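Local coordinates for type III effector HopA1 (Pseudomonas syringae pv. tomato str. DC3000, PDB 4RSX), which is a type III effector delivered by a plant pathogen into host cells, its biochemical activity there being unsettled, at residues A92-P101 with T141-C150. Residues are numbered along the deposited sequence; the frame is centred on the assembly and turned at random.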
ATOM      1  N   ALA A  92      12.561  -0.250  15.646  1.00 24.26           N
ATOM      2  CA  ALA A  92      12.722  -1.404  14.758  1.00 23.57           C
ATOM      3  C   ALA A  92      11.454  -2.246  14.562  1.00 22.20           C
ATOM      4  O   ALA A  92      11.255  -2.828  13.499  1.00 21.80           O
ATOM      5  CB  ALA A  92      13.879  -2.287  15.230  1.00 23.60           C
ATOM      6  N   LYS A  93      10.604  -2.309  15.583  1.00 25.67           N
ATOM      7  CA  LYS A  93       9.359  -3.065  15.493  1.00 26.46           C
ATOM      8  C   LYS A  93       8.227  -2.241  14.880  1.00 24.86           C
ATOM      9  O   LYS A  93       7.141  -2.768  14.614  1.00 20.70           O
ATOM     10  CB  LYS A  93       8.938  -3.563  16.887  1.00 28.07           C
ATOM     11  CG  LYS A  93       9.857  -4.626  17.482  1.00 31.78           C
ATOM     12  CD  LYS A  93       9.377  -5.110  18.865  1.00 32.38           C
ATOM     13  CE  LYS A  93      10.249  -6.272  19.355  1.00 39.66           C
ATOM     14  NZ  LYS A  93      10.338  -6.383  20.849  1.00 45.19           N
ATOM     15  N   ARG A  94       8.474  -0.954  14.648  1.00 29.30           N
ATOM     16  CA  ARG A  94       7.385  -0.039  14.284  1.00 29.40           C
ATOM     17  C   ARG A  94       7.485   0.533  12.870  1.00 29.47           C
ATOM     18  O   ARG A  94       6.469   0.755  12.210  1.00 26.10           O
ATOM     19  CB  ARG A  94       7.311   1.133  15.274  1.00 34.04           C
ATOM     20  CG  ARG A  94       7.417   0.750  16.748  1.00 45.32           C
ATOM     21  CD  ARG A  94       6.047   0.709  17.418  1.00 48.26           C
ATOM     22  NE  ARG A  94       5.288   1.942  17.199  1.00 56.61           N
ATOM     23  CZ  ARG A  94       4.034   2.134  17.609  1.00 63.75           C
ATOM     24  NH1 ARG A  94       3.391   1.174  18.265  1.00 50.81           N
ATOM     25  NH2 ARG A  94       3.420   3.287  17.360  1.00 67.85           N
ATOM     26  N   PHE A  95       8.704   0.797  12.417  1.00 19.44           N
ATOM     27  CA  PHE A  95       8.889   1.500  11.156  1.00 19.73           C
ATOM     28  C   PHE A  95       8.748   0.572   9.952  1.00 22.27           C
ATOM     29  O   PHE A  95       8.628  -0.645  10.110  1.00 17.97           O
ATOM     30  CB  PHE A  95      10.236   2.232  11.138  1.00 27.50           C
ATOM     31  CG  PHE A  95      10.245   3.518  11.946  1.00 29.02           C
ATOM     32  CD1 PHE A  95       9.083   3.976  12.569  1.00 30.93           C
ATOM     33  CD2 PHE A  95      11.408   4.269  12.069  1.00 29.83           C
ATOM     34  CE1 PHE A  95       9.079   5.161  13.315  1.00 31.32           C
ATOM     35  CE2 PHE A  95      11.416   5.459  12.809  1.00 35.83           C
ATOM     36  CZ  PHE A  95      10.246   5.902  13.434  1.00 34.48           C
ATOM     37  N   PHE A  96       8.754   1.153   8.752  1.00 23.24           N
ATOM     38  CA  PHE A  96       8.674   0.368   7.517  1.00 21.51           C
ATOM     39  C   PHE A  96      10.017  -0.215   7.087  1.00 20.69           C
ATOM     40  O   PHE A  96      11.061   0.403   7.289  1.00 22.59           O
ATOM     41  CB  PHE A  96       8.165   1.237   6.372  1.00 18.26           C
ATOM     42  CG  PHE A  96       6.680   1.364   6.325  1.00 19.21           C
ATOM     43  CD1 PHE A  96       5.902   0.349   5.778  1.00 16.55           C
ATOM     44  CD2 PHE A  96       6.059   2.500   6.815  1.00 20.72           C
ATOM     45  CE1 PHE A  96       4.529   0.467   5.728  1.00 20.55           C
ATOM     46  CE2 PHE A  96       4.681   2.626   6.776  1.00 23.48           C
ATOM     47  CZ  PHE A  96       3.914   1.610   6.229  1.00 22.81           C
ATOM     48  N   TYR A  97       9.975  -1.388   6.464  1.00 13.24           N
ATOM     49  CA  TYR A  97      11.143  -1.948   5.797  1.00 13.30           C
ATOM     50  C   TYR A  97      10.833  -2.120   4.313  1.00 13.04           C
ATOM     51  O   TYR A  97       9.710  -2.465   3.938  1.00 12.31           O
ATOM     52  CB  TYR A  97      11.499  -3.301   6.405  1.00 13.95           C
ATOM     53  CG  TYR A  97      11.914  -3.232   7.856  1.00 14.12           C
ATOM     54  CD1 TYR A  97      13.251  -3.233   8.207  1.00 17.00           C
ATOM     55  CD2 TYR A  97      10.969  -3.175   8.875  1.00 14.90           C
ATOM     56  CE1 TYR A  97      13.652  -3.181   9.534  1.00 18.54           C
ATOM     57  CE2 TYR A  97      11.353  -3.109  10.210  1.00 15.13           C
ATOM     58  CZ  TYR A  97      12.704  -3.112  10.528  1.00 20.26           C
ATOM     59  OH  TYR A  97      13.122  -3.053  11.837  1.00 17.08           O
ATOM     60  N   ARG A  98      11.810  -1.875   3.454  1.00 16.82           N
ATOM     61  CA  ARG A  98      11.594  -2.200   2.056  1.00 18.59           C
ATOM     62  C   ARG A  98      12.361  -3.444   1.697  1.00 18.41           C
ATOM     63  O   ARG A  98      13.419  -3.728   2.268  1.00 18.69           O
ATOM     64  CB  ARG A  98      11.924  -1.045   1.102  1.00 20.65           C
ATOM     65  CG  ARG A  98      13.249  -0.371   1.345  1.00 32.78           C
ATOM     66  CD  ARG A  98      13.514   0.680   0.269  1.00 40.21           C
ATOM     67  NE  ARG A  98      12.390   1.601   0.095  1.00 41.73           N
ATOM     68  CZ  ARG A  98      12.207   2.353  -0.987  1.00 40.08           C
ATOM     69  NH1 ARG A  98      13.073   2.284  -1.989  1.00 35.67           N
ATOM     70  NH2 ARG A  98      11.162   3.169  -1.072  1.00 36.31           N
ATOM     71  N   ILE A  99      11.779  -4.200   0.778  1.00 13.87           N
ATOM     72  CA  ILE A  99      12.384  -5.395   0.233  1.00 13.58           C
ATOM     73  C   ILE A  99      12.736  -5.070  -1.205  1.00 14.91           C
ATOM     74  O   ILE A  99      11.848  -4.791  -2.012  1.00 13.74           O
ATOM     75  CB  ILE A  99      11.355  -6.517   0.217  1.00 14.17           C
ATOM     76  CG1 ILE A  99      10.756  -6.692   1.617  1.00 15.36           C
ATOM     77  CG2 ILE A  99      11.971  -7.806  -0.316  1.00 12.23           C
ATOM     78  CD1 ILE A  99       9.465  -7.532   1.631  1.00 13.64           C
ATOM     79  N   ILE A 100      14.023  -5.096  -1.534  1.00 17.55           N
ATOM     80  CA  ILE A 100      14.476  -4.673  -2.854  1.00 19.18           C
ATOM     81  C   ILE A 100      15.322  -5.750  -3.526  1.00 21.00           C
ATOM     82  O   ILE A 100      16.002  -6.531  -2.846  1.00 22.12           O
ATOM     83  CB  ILE A 100      15.311  -3.371  -2.778  1.00 22.67           C
ATOM     84  CG1 ILE A 100      16.683  -3.649  -2.170  1.00 23.40           C
ATOM     85  CG2 ILE A 100      14.588  -2.316  -1.956  1.00 24.45           C
ATOM     86  CD1 ILE A 100      17.475  -2.393  -1.908  1.00 30.14           C
ATOM     87  N   PRO A 101      15.280  -5.798  -4.869  1.00 17.38           N
ATOM     88  CA  PRO A 101      16.202  -6.699  -5.570  1.00 19.40           C
ATOM     89  C   PRO A 101      17.600  -6.124  -5.447  1.00 22.19           C
ATOM     90  O   PRO A 101      17.742  -4.887  -5.366  1.00 18.82           O
ATOM     91  CB  PRO A 101      15.741  -6.620  -7.026  1.00 13.39           C
ATOM     92  CG  PRO A 101      15.134  -5.209  -7.145  1.00 18.59           C
ATOM     93  CD  PRO A 101      14.471  -4.978  -5.793  1.00 14.25           C
ATOM     94  N   THR A 141       9.364  -3.444  -8.733  1.00 10.39           N
ATOM     95  CA  THR A 141      10.563  -2.696  -8.410  1.00 15.20           C
ATOM     96  C   THR A 141      10.974  -2.873  -6.952  1.00 16.39           C
ATOM     97  O   THR A 141      12.174  -2.874  -6.652  1.00 15.39           O
ATOM     98  CB  THR A 141      10.413  -1.201  -8.711  1.00 12.15           C
ATOM     99  OG1 THR A 141       9.382  -0.649  -7.889  1.00 13.75           O
ATOM    100  CG2 THR A 141      10.066  -0.986 -10.174  1.00 15.63           C
ATOM    101  N   HIS A 142       9.988  -2.992  -6.058  1.00 11.76           N
ATOM    102  CA  HIS A 142      10.244  -3.246  -4.633  1.00 11.03           C
ATOM    103  C   HIS A 142       8.970  -3.511  -3.863  1.00 11.86           C
ATOM    104  O   HIS A 142       7.861  -3.349  -4.389  1.00 11.46           O
ATOM    105  CB  HIS A 142      10.944  -2.064  -3.965  1.00 11.35           C
ATOM    106  CG  HIS A 142      10.143  -0.798  -3.973  1.00 15.40           C
ATOM    107  ND1 HIS A 142       9.732  -0.181  -5.139  1.00 14.97           N
ATOM    108  CD2 HIS A 142       9.705  -0.009  -2.956  1.00 15.87           C
ATOM    109  CE1 HIS A 142       9.072   0.925  -4.841  1.00 18.25           C
ATOM    110  NE2 HIS A 142       9.037   1.051  -3.525  1.00 17.40           N
ATOM    111  N   GLY A 143       9.133  -3.914  -2.604  1.00  8.83           N
ATOM    112  CA  GLY A 143       7.997  -4.096  -1.731  1.00 11.64           C
ATOM    113  C   GLY A 143       8.250  -3.360  -0.441  1.00 11.48           C
ATOM    114  O   GLY A 143       9.382  -2.954  -0.174  1.00 11.98           O
ATOM    115  N   LYS A 144       7.209  -3.162   0.363  1.00 13.80           N
ATOM    116  CA  LYS A 144       7.461  -2.694   1.721  1.00 13.69           C
ATOM    117  C   LYS A 144       6.550  -3.392   2.718  1.00 14.87           C
ATOM    118  O   LYS A 144       5.400  -3.735   2.407  1.00 13.25           O
ATOM    119  CB  LYS A 144       7.363  -1.157   1.838  1.00 15.11           C
ATOM    120  CG  LYS A 144       5.972  -0.636   2.148  1.00 15.09           C
ATOM    121  CD  LYS A 144       5.882   0.904   2.262  1.00 17.61           C
ATOM    122  CE  LYS A 144       4.378   1.313   2.303  1.00 17.38           C
ATOM    123  NZ  LYS A 144       4.114   2.804   2.361  1.00 24.02           N
ATOM    124  N   VAL A 145       7.080  -3.620   3.913  1.00 15.19           N
ATOM    125  CA  VAL A 145       6.278  -4.158   5.004  1.00 17.17           C
ATOM    126  C   VAL A 145       6.478  -3.295   6.245  1.00 17.74           C
ATOM    127  O   VAL A 145       7.598  -2.847   6.526  1.00 16.52           O
ATOM    128  CB  VAL A 145       6.619  -5.649   5.286  1.00 16.77           C
ATOM    129  CG1 VAL A 145       6.183  -6.521   4.109  1.00 18.19           C
ATOM    130  CG2 VAL A 145       8.117  -5.823   5.527  1.00 13.74           C
ATOM    131  N   ILE A 146       5.382  -3.035   6.955  1.00 15.47           N
ATOM    132  CA  ILE A 146       5.418  -2.290   8.209  1.00 17.32           C
ATOM    133  C   ILE A 146       6.024  -3.183   9.305  1.00 19.73           C
ATOM    134  O   ILE A 146       5.916  -4.416   9.236  1.00 14.42           O
ATOM    135  CB  ILE A 146       3.991  -1.862   8.613  1.00 20.33           C
ATOM    136  CG1 ILE A 146       3.990  -0.863   9.768  1.00 23.30           C
ATOM    137  CG2 ILE A 146       3.178  -3.059   9.035  1.00 16.52           C
ATOM    138  CD1 ILE A 146       4.724   0.408   9.493  1.00 21.36           C
ATOM    139  N   GLY A 147       6.676  -2.567  10.291  1.00 15.16           N
ATOM    140  CA  GLY A 147       7.185  -3.300  11.439  1.00 15.94           C
ATOM    141  C   GLY A 147       6.121  -4.163  12.113  1.00 15.26           C
ATOM    142  O   GLY A 147       4.937  -3.799  12.130  1.00 15.25           O
ATOM    143  N   PRO A 148       6.546  -5.302  12.692  1.00 14.01           N
ATOM    144  CA  PRO A 148       5.661  -6.335  13.254  1.00 18.44           C
ATOM    145  C   PRO A 148       4.728  -5.856  14.360  1.00 16.83           C
ATOM    146  O   PRO A 148       3.649  -6.434  14.532  1.00 18.29           O
ATOM    147  CB  PRO A 148       6.641  -7.379  13.815  1.00 19.98           C
ATOM    148  CG  PRO A 148       7.939  -6.634  14.010  1.00 16.06           C
ATOM    149  CD  PRO A 148       7.969  -5.646  12.873  1.00 18.03           C
ATOM    150  N   ALA A 149       5.111  -4.827  15.105  1.00 14.88           N
ATOM    151  CA  ALA A 149       4.218  -4.345  16.156  1.00 19.67           C
ATOM    152  C   ALA A 149       2.968  -3.684  15.568  1.00 19.84           C
ATOM    153  O   ALA A 149       1.938  -3.607  16.232  1.00 21.67           O
ATOM    154  CB  ALA A 149       4.946  -3.399  17.100  1.00 20.06           C
ATOM    155  N   CYS A 150       3.058  -3.212  14.322  1.00 19.51           N
ATOM    156  CA  CYS A 150       1.953  -2.463  13.707  1.00 18.97           C
ATOM    157  C   CYS A 150       1.269  -3.207  12.569  1.00 16.77           C
ATOM    158  O   CYS A 150       0.278  -2.725  12.024  1.00 18.42           O
ATOM    159  CB  CYS A 150       2.447  -1.109  13.177  1.00 22.55           C
ATOM    160  SG  CYS A 150       3.093   0.010  14.440  1.00 27.46           S
TER
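With CG of Phe96 turned beside its backbone N (chi1 -83°), the phenyl ring swings over the neighbouring strand and enters between Ile146 and Lys144. CG1 of Ile146 stands anti to its N, and the turn at chi2 (60°) brings CD1 over the centre of one ring face, 3.4 Å from the centroid, in a CH-pi contact. Lys144 crosses the opposite face: its extended chain brings NZ over the ring toward the rim, 4.3 Å from the centroid, as a cation-pi partner. The same ammonium forms a salt bridge with Asp156. Further along the same side of the sheet, His142 CD2 lies over one face of the Arg98 guanidinium, the planes 34° apart, while Arg98 NE is held by Gln69. These side chains cover one side of strands 96-101 and 140-146, neighbours in the seven-stranded antiparallel sheet of this C-terminal part of HopA1, an alpha/beta fold. On the other side Tyr97, Ile99 and Val145 form an apolar layer, where Tyr97 also packs on helix 82-88. Tyr97 and Val145 exchange two backbone hydrogen bonds, as do Ile99 and Gly143. Ala92 O lies in the plane of the Tyr97 ring and takes OH on a lone pair at a rather short 2.5 Å. Past the strands Ala149 N bonds to Lys93 O at 2.9 Å, with a weak Gly147 N to Phe95 O bond between, and Cys150 SG sits over the Arg94 guanidinium.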